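Side-chain contact in acetyltransferase (Bacillus cereus, PDB 1Y9W), which probably transfers an acyl group, most likely acetyl, to an acceptor as a member of the GNAT family of acetyltransferases: residues Leu102-Phe107 with Glu111-His116. Numbering follows the deposited sequence.
Sequences LDSFSF and EFYKKH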
loop_
_atom_site.group_PDB
_atom_site.type_symbol
_atom_site.label_atom_id
_atom_site.label_comp_id
_atom_site.label_asym_id
_atom_site.label_seq_id
_atom_site.Cartn_x
_atom_site.Cartn_y
_atom_site.Cartn_z
ATOM N N LEU A 102 -0.978 -4.666 8.042
ATOM C CA LEU A 102 -2.233 -4.722 7.304
ATOM C C LEU A 102 -3.086 -3.524 7.721
ATOM O O LEU A 102 -2.867 -2.925 8.774
ATOM C CB LEU A 102 -2.977 -6.028 7.612
ATOM C CG LEU A 102 -3.499 -6.237 9.038
ATOM C CD1 LEU A 102 -4.812 -5.499 9.227
ATOM C CD2 LEU A 102 -3.726 -7.713 9.290
ATOM N N ASP A 103 -4.036 -3.147 6.880
ATOM C CA ASP A 103 -4.924 -2.054 7.231
ATOM C C ASP A 103 -6.322 -2.561 6.962
ATOM O O ASP A 103 -6.508 -3.512 6.200
ATOM C CB ASP A 103 -4.644 -0.787 6.418
ATOM C CG ASP A 103 -4.882 -0.969 4.936
ATOM O OD1 ASP A 103 -3.892 -1.186 4.203
ATOM O OD2 ASP A 103 -6.056 -0.889 4.508
ATOM N N SER A 104 -7.300 -1.939 7.607
ATOM C CA SER A 104 -8.681 -2.350 7.453
ATOM C C SER A 104 -9.586 -1.138 7.640
ATOM O O SER A 104 -9.458 -0.406 8.619
ATOM C CB SER A 104 -9.004 -3.419 8.503
ATOM O OG SER A 104 -10.285 -3.983 8.306
ATOM N N PHE A 105 -10.485 -0.920 6.689
ATOM C CA PHE A 105 -11.428 0.181 6.771
ATOM C C PHE A 105 -12.484 -0.194 7.802
ATOM O O PHE A 105 -12.653 -1.370 8.131
ATOM C CB PHE A 105 -12.077 0.420 5.410
ATOM C CG PHE A 105 -11.198 1.162 4.449
ATOM C CD1 PHE A 105 -11.081 2.543 4.522
ATOM C CD2 PHE A 105 -10.471 0.482 3.481
ATOM C CE1 PHE A 105 -10.249 3.244 3.641
ATOM C CE2 PHE A 105 -9.638 1.172 2.600
ATOM C CZ PHE A 105 -9.528 2.558 2.681
ATOM N N SER A 106 -13.181 0.809 8.321
ATOM C CA SER A 106 -14.225 0.596 9.310
ATOM C C SER A 106 -15.291 -0.379 8.807
ATOM O O SER A 106 -15.900 -1.107 9.596
ATOM C CB SER A 106 -14.868 1.938 9.680
ATOM O OG SER A 106 -15.156 2.704 8.519
ATOM N N PHE A 107 -15.520 -0.414 7.497
ATOM C CA PHE A 107 -16.534 -1.316 6.952
ATOM C C PHE A 107 -15.982 -2.701 6.593
ATOM O O PHE A 107 -16.661 -3.493 5.937
ATOM C CB PHE A 107 -17.197 -0.664 5.727
ATOM C CG PHE A 107 -16.224 -0.215 4.679
ATOM C CD1 PHE A 107 -15.676 -1.125 3.783
ATOM C CD2 PHE A 107 -15.836 1.116 4.603
ATOM C CE1 PHE A 107 -14.752 -0.716 2.828
ATOM C CE2 PHE A 107 -14.910 1.540 3.648
ATOM C CZ PHE A 107 -14.367 0.619 2.758
ATOM N N GLU A 111 -12.164 -4.941 14.015
ATOM C CA GLU A 111 -12.142 -5.575 15.329
ATOM C C GLU A 111 -11.762 -7.048 15.178
ATOM O O GLU A 111 -11.385 -7.701 16.142
ATOM C CB GLU A 111 -13.501 -5.430 16.041
ATOM C CG GLU A 111 -14.698 -6.093 15.370
ATOM C CD GLU A 111 -15.030 -5.503 14.006
ATOM O OE1 GLU A 111 -15.034 -4.262 13.864
ATOM O OE2 GLU A 111 -15.302 -6.289 13.074
ATOM N N PHE A 112 -11.853 -7.567 13.961
ATOM C CA PHE A 112 -11.472 -8.947 13.717
ATOM C C PHE A 112 -9.980 -9.060 14.002
ATOM O O PHE A 112 -9.535 -9.950 14.719
ATOM C CB PHE A 112 -11.736 -9.325 12.259
ATOM C CG PHE A 112 -11.155 -10.653 11.862
ATOM C CD1 PHE A 112 -11.798 -11.841 12.197
ATOM C CD2 PHE A 112 -9.952 -10.716 11.155
ATOM C CE1 PHE A 112 -11.251 -13.075 11.831
ATOM C CE2 PHE A 112 -9.397 -11.941 10.785
ATOM C CZ PHE A 112 -10.048 -13.122 11.123
ATOM N N TYR A 113 -9.213 -8.140 13.426
ATOM C CA TYR A 113 -7.763 -8.117 13.590
ATOM C C TYR A 113 -7.346 -7.717 14.999
ATOM O O TYR A 113 -6.345 -8.206 15.521
ATOM C CB TYR A 113 -7.160 -7.158 12.571
ATOM C CG TYR A 113 -7.514 -7.539 11.157
ATOM C CD1 TYR A 113 -6.929 -8.645 10.549
ATOM C CD2 TYR A 113 -8.457 -6.815 10.440
ATOM C CE1 TYR A 113 -7.278 -9.018 9.257
ATOM C CE2 TYR A 113 -8.812 -7.177 9.151
ATOM C CZ TYR A 113 -8.218 -8.278 8.561
ATOM O OH TYR A 113 -8.546 -8.620 7.262
ATOM N N LYS A 114 -8.123 -6.820 15.597
ATOM C CA LYS A 114 -7.874 -6.341 16.946
ATOM C C LYS A 114 -7.993 -7.548 17.876
ATOM O O LYS A 114 -7.195 -7.736 18.791
ATOM C CB LYS A 114 -8.927 -5.277 17.294
ATOM C CG LYS A 114 -8.612 -4.382 18.486
ATOM C CD LYS A 114 -8.816 -5.106 19.792
ATOM C CE LYS A 114 -8.609 -4.180 20.981
ATOM N NZ LYS A 114 -8.847 -4.907 22.273
ATOM N N LYS A 115 -8.995 -8.370 17.603
ATOM C CA LYS A 115 -9.275 -9.573 18.377
ATOM C C LYS A 115 -8.191 -10.629 18.159
ATOM O O LYS A 115 -8.043 -11.554 18.951
ATOM C CB LYS A 115 -10.647 -10.119 17.962
ATOM C CG LYS A 115 -11.037 -11.423 18.596
ATOM C CD LYS A 115 -12.279 -11.994 17.927
ATOM C CE LYS A 115 -12.682 -13.344 18.544
ATOM N NZ LYS A 115 -11.679 -14.440 18.322
ATOM N N HIS A 116 -7.420 -10.485 17.086
ATOM C CA HIS A 116 -6.370 -11.443 16.795
ATOM C C HIS A 116 -4.963 -10.983 17.107
ATOM O O HIS A 116 -4.017 -11.405 16.451
ATOM C CB HIS A 116 -6.450 -11.892 15.339
ATOM C CG HIS A 116 -7.529 -12.898 15.085
ATOM N ND1 HIS A 116 -8.867 -12.567 15.074
ATOM C CD2 HIS A 116 -7.472 -14.240 14.906
ATOM C CE1 HIS A 116 -9.588 -13.663 14.902
ATOM N NE2 HIS A 116 -8.764 -14.691 14.799
#
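The ring of Tyr113, on the short helix 110-115, lies against the side chains of Leu102 and Ser104 on strand 99-105, which point to the same side of the sheet. Leu102 CD1 sits over the centre of one ring face, 3.9 Å from the centroid and 12° off the normal, a CH-pi contact. Its other methyl, CD2, reaches Tyr113 CD1 at 3.6 Å. A chi1 of 66° sets Leu102 CG between the backbone N and the carbonyl carbon, and with chi2 at 81° CD1 comes over the ring face and CD2 over its CD1-CE1 side. Ser104 meets the other side of the rim with CB and OG, 3.8 and 3.6 Å from Tyr113 CE2; OG lies near the ring plane and forms no hydrogen bond to the tyrosine. Phe112 CD2 lies 3.6 Å above the opposite face, so the tyrosine ring is held between leucine and phenylalanine. Leu69 of the neighbouring parallel strand 63-71 also touches Tyr113.

This tight, buried patch gives way to the solvent side of the helix, where Glu111, Lys114 and Lys115 are exposed and do not touch residues 102-107. Beyond Tyr113, His116 ND1 donates to Phe112 O (2.7 Å), and His116 NE2 is hydrogen-bonded to Ser82 OG on helix 80-94.

The contact thus packs the helix that follows the strand in the GNAT fold back onto the sheet. No hydrogen bond joins the two segments, consistent with the ring being positioned mainly by van der Waals and CH-pi contacts.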